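Local atomic coordinates of dihydrofolate reductase (PDB entry 3TQB), a protein that probably reduces 7,8-dihydrofolate to tetrahydrofolate with NADPH as hydride donor, a key step in folate metabolism that supports glycine, purine and DNA precursor synthesis. Residues I3-A8 and R100-A105. Residues are numbered along the deposited sequence; the frame is centred on the assembly and turned at random.
Sequences ITLIAA and RIFKEA. With NDP (NADPH dihydro-nicotinamide-adenine-dinucleotide phosphate), chain B.
The ring of F102 extends from helix 99-105 to strand 2-10, where its far end meets A7 and the backbone of I6. From CB, which itself does not point straight at the strand, the chain sets CG anti to the carbonyl carbon (chi1 -78°) and brings the ring closer. F102 CD1 passes L5 CD1 at 4.4 Å, and that methyl lies oblique to the ring. F102 CE1 comes near I6 O, while F102 CZ, at the tip, lies 3.4 Å from the same carbonyl oxygen, which sits at the ring edge, and 3.5 Å from A7 CB. On the other flank F102 CE2 approaches NADPH, with C4N of the nicotinamide 3.9 Å away at the edge. F127 meets the ring from outside the two segments. Strand 2-10 is a central strand of the mixed dihydrofolate reductase sheet, flanked by the parallel strands 92-95 and 111-117; helix 99-105 connects these two in a beta-alpha-beta crossover that spans strand 2-10. Farther along the helix, A105 CB rests against L5 CD2 at 3.6 Å. One residue beyond A7, A8 holds the nicotinamide carboxamide: A8 N donates to O7N over 2.8 Å, and A8 O receives a weak bond from N7N. At the adenine, the extended side chain of R100 lays one guanidinium face over C5A, and E104 OE1 lies 3.0 Å from N6A.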
loop_
_atom_site.group_PDB
_atom_site.type_symbol
_atom_site.label_atom_id
_atom_site.label_comp_id
_atom_site.label_asym_id
_atom_site.label_seq_id
_atom_site.Cartn_x
_atom_site.Cartn_y
_atom_site.Cartn_z
ATOM N N ILE A 3 8.766 -7.310 -4.098
ATOM C CA ILE A 3 7.545 -6.507 -4.144
ATOM C C ILE A 3 6.748 -6.721 -2.865
ATOM O O ILE A 3 6.422 -7.857 -2.512
ATOM C CB ILE A 3 6.672 -6.869 -5.353
ATOM C CG1 ILE A 3 7.422 -6.576 -6.654
ATOM C CG2 ILE A 3 5.362 -6.093 -5.314
ATOM C CD1 ILE A 3 6.684 -7.012 -7.893
ATOM N N THR A 4 6.434 -5.627 -2.174
ATOM C CA THR A 4 5.774 -5.701 -0.874
ATOM C C THR A 4 4.508 -4.857 -0.856
ATOM O O THR A 4 4.522 -3.703 -1.280
ATOM C CB THR A 4 6.715 -5.225 0.250
ATOM O OG1 THR A 4 7.918 -6.006 0.232
ATOM C CG2 THR A 4 6.045 -5.361 1.612
ATOM N N LEU A 5 3.413 -5.442 -0.373
ATOM C CA LEU A 5 2.170 -4.705 -0.168
ATOM C C LEU A 5 2.038 -4.348 1.311
ATOM O O LEU A 5 2.340 -5.164 2.183
ATOM C CB LEU A 5 0.956 -5.524 -0.620
ATOM C CG LEU A 5 0.964 -6.103 -2.041
ATOM C CD1 LEU A 5 -0.387 -6.712 -2.361
ATOM C CD2 LEU A 5 1.312 -5.048 -3.080
ATOM N N ILE A 6 1.599 -3.122 1.582
ATOM C CA ILE A 6 1.356 -2.661 2.944
ATOM C C ILE A 6 -0.011 -1.981 2.997
ATOM O O ILE A 6 -0.323 -1.132 2.155
ATOM C CB ILE A 6 2.475 -1.702 3.428
ATOM C CG1 ILE A 6 2.258 -1.300 4.889
ATOM C CG2 ILE A 6 2.563 -0.462 2.532
ATOM C CD1 ILE A 6 3.382 -0.470 5.464
ATOM N N ALA A 7 -0.827 -2.364 3.975
ATOM C CA ALA A 7 -2.179 -1.824 4.089
ATOM C C ALA A 7 -2.789 -2.077 5.461
ATOM O O ALA A 7 -2.568 -3.126 6.066
ATOM C CB ALA A 7 -3.070 -2.418 3.005
ATOM N N ALA A 8 -3.554 -1.100 5.946
ATOM C CA ALA A 8 -4.352 -1.261 7.154
ATOM C C ALA A 8 -5.788 -1.546 6.739
ATOM O O ALA A 8 -6.341 -0.846 5.889
ATOM C CB ALA A 8 -4.284 -0.014 8.008
ATOM N N ARG A 100 -7.211 -0.731 -6.875
ATOM C CA ARG A 100 -6.830 -1.128 -8.236
ATOM C C ARG A 100 -5.333 -1.431 -8.334
ATOM O O ARG A 100 -4.918 -2.303 -9.101
ATOM C CB ARG A 100 -7.212 -0.037 -9.241
ATOM C CG ARG A 100 -6.962 -0.404 -10.704
ATOM C CD ARG A 100 -7.321 0.748 -11.631
ATOM N NE ARG A 100 -6.699 0.617 -12.950
ATOM C CZ ARG A 100 -6.709 1.561 -13.893
ATOM N NH1 ARG A 100 -7.312 2.729 -13.681
ATOM N NH2 ARG A 100 -6.109 1.336 -15.058
ATOM N N ILE A 101 -4.531 -0.700 -7.566
ATOM C CA ILE A 101 -3.090 -0.939 -7.507
ATOM C C ILE A 101 -2.829 -2.233 -6.734
ATOM O O ILE A 101 -2.094 -3.103 -7.200
ATOM C CB ILE A 101 -2.349 0.246 -6.849
ATOM C CG1 ILE A 101 -2.456 1.501 -7.722
ATOM C CG2 ILE A 101 -0.889 -0.091 -6.617
ATOM C CD1 ILE A 101 -1.617 1.454 -8.990
ATOM N N PHE A 102 -3.448 -2.359 -5.563
ATOM C CA PHE A 102 -3.352 -3.587 -4.767
ATOM C C PHE A 102 -3.736 -4.833 -5.569
ATOM O O PHE A 102 -3.064 -5.865 -5.485
ATOM C CB PHE A 102 -4.255 -3.513 -3.528
ATOM C CG PHE A 102 -3.699 -2.686 -2.394
ATOM C CD1 PHE A 102 -2.374 -2.815 -1.987
ATOM C CD2 PHE A 102 -4.526 -1.817 -1.695
ATOM C CE1 PHE A 102 -1.881 -2.065 -0.928
ATOM C CE2 PHE A 102 -4.039 -1.067 -0.631
ATOM C CZ PHE A 102 -2.719 -1.193 -0.246
ATOM N N LYS A 103 -4.816 -4.726 -6.342
ATOM C CA LYS A 103 -5.340 -5.850 -7.117
ATOM C C LYS A 103 -4.347 -6.311 -8.178
ATOM O O LYS A 103 -4.087 -7.507 -8.314
ATOM C CB LYS A 103 -6.673 -5.468 -7.773
ATOM C CG LYS A 103 -7.398 -6.624 -8.455
ATOM C CD LYS A 103 -8.771 -6.202 -8.949
ATOM C CE LYS A 103 -9.529 -7.378 -9.541
ATOM N NZ LYS A 103 -10.946 -7.031 -9.846
ATOM N N GLU A 104 -3.792 -5.359 -8.923
ATOM C CA GLU A 104 -2.817 -5.668 -9.964
ATOM C C GLU A 104 -1.487 -6.158 -9.379
ATOM O O GLU A 104 -0.819 -7.002 -9.977
ATOM C CB GLU A 104 -2.582 -4.445 -10.854
ATOM C CG GLU A 104 -1.851 -4.757 -12.159
ATOM C CD GLU A 104 -1.605 -3.523 -13.011
ATOM O OE1 GLU A 104 -2.141 -2.443 -12.679
ATOM O OE2 GLU A 104 -0.869 -3.638 -14.016
ATOM N N ALA A 105 -1.115 -5.632 -8.214
ATOM C CA ALA A 105 0.141 -5.998 -7.554
ATOM C C ALA A 105 0.087 -7.351 -6.835
ATOM O O ALA A 105 1.089 -8.064 -6.793
ATOM C CB ALA A 105 0.559 -4.907 -6.579
HETATM P PA NDP B . -6.449 4.368 -6.052
HETATM O O1A NDP B . -6.355 2.915 -6.433
HETATM O O2A NDP B . -5.536 4.933 -4.994
HETATM O O5B NDP B . -6.222 5.229 -7.384
HETATM C C5B NDP B . -7.106 5.123 -8.499
HETATM C C4B NDP B . -6.576 6.045 -9.588
HETATM O O4B NDP B . -5.169 5.828 -9.740
HETATM C C3B NDP B . -7.187 5.840 -10.967
HETATM O O3B NDP B . -8.314 6.691 -11.207
HETATM C C2B NDP B . -6.037 6.211 -11.866
HETATM O O2B NDP B . -5.953 7.630 -11.915
HETATM C C1B NDP B . -4.819 5.707 -11.120
HETATM N N9A NDP B . -4.470 4.296 -11.443
HETATM C C8A NDP B . -4.762 3.215 -10.689
HETATM N N7A NDP B . -4.291 2.080 -11.269
HETATM C C5A NDP B . -3.676 2.423 -12.412
HETATM C C6A NDP B . -2.965 1.708 -13.502
HETATM N N6A NDP B . -2.811 0.363 -13.481
HETATM N N1A NDP B . -2.471 2.447 -14.520
HETATM C C2A NDP B . -2.608 3.787 -14.564
HETATM N N3A NDP B . -3.245 4.491 -13.605
HETATM C C4A NDP B . -3.793 3.884 -12.522
HETATM O O3 NDP B . -7.976 4.721 -5.685
HETATM P PN NDP B . -8.732 4.153 -4.380
HETATM O O1N NDP B . -8.814 2.647 -4.470
HETATM O O2N NDP B . -10.004 4.952 -4.227
HETATM O O5D NDP B . -7.741 4.523 -3.167
HETATM C C5D NDP B . -7.963 5.662 -2.334
HETATM C C4D NDP B . -8.818 5.279 -1.135
HETATM O O4D NDP B . -8.323 4.071 -0.549
HETATM C C3D NDP B . -8.751 6.337 -0.045
HETATM O O3D NDP B . -9.994 6.398 0.662
HETATM C C2D NDP B . -7.654 5.839 0.869
HETATM O O2D NDP B . -7.821 6.302 2.212
HETATM C C1D NDP B . -7.811 4.333 0.765
HETATM N N1N NDP B . -6.550 3.622 0.992
HETATM C C2N NDP B . -6.408 2.947 2.148
HETATM C C3N NDP B . -5.254 2.236 2.452
HETATM C C7N NDP B . -5.121 1.490 3.751
HETATM O O7N NDP B . -4.096 0.874 3.992
HETATM N N7N NDP B . -6.130 1.518 4.621
HETATM C C4N NDP B . -4.151 2.243 1.431
HETATM C C5N NDP B . -4.386 2.994 0.208
HETATM C C6N NDP B . -5.596 3.657 0.045
HETATM P P2B NDP B . -6.198 8.512 -13.228
HETATM O O1X NDP B . -7.697 8.637 -13.298
HETATM O O2X NDP B . -5.473 9.803 -12.921
HETATM O O3X NDP B . -5.578 7.721 -14.350
#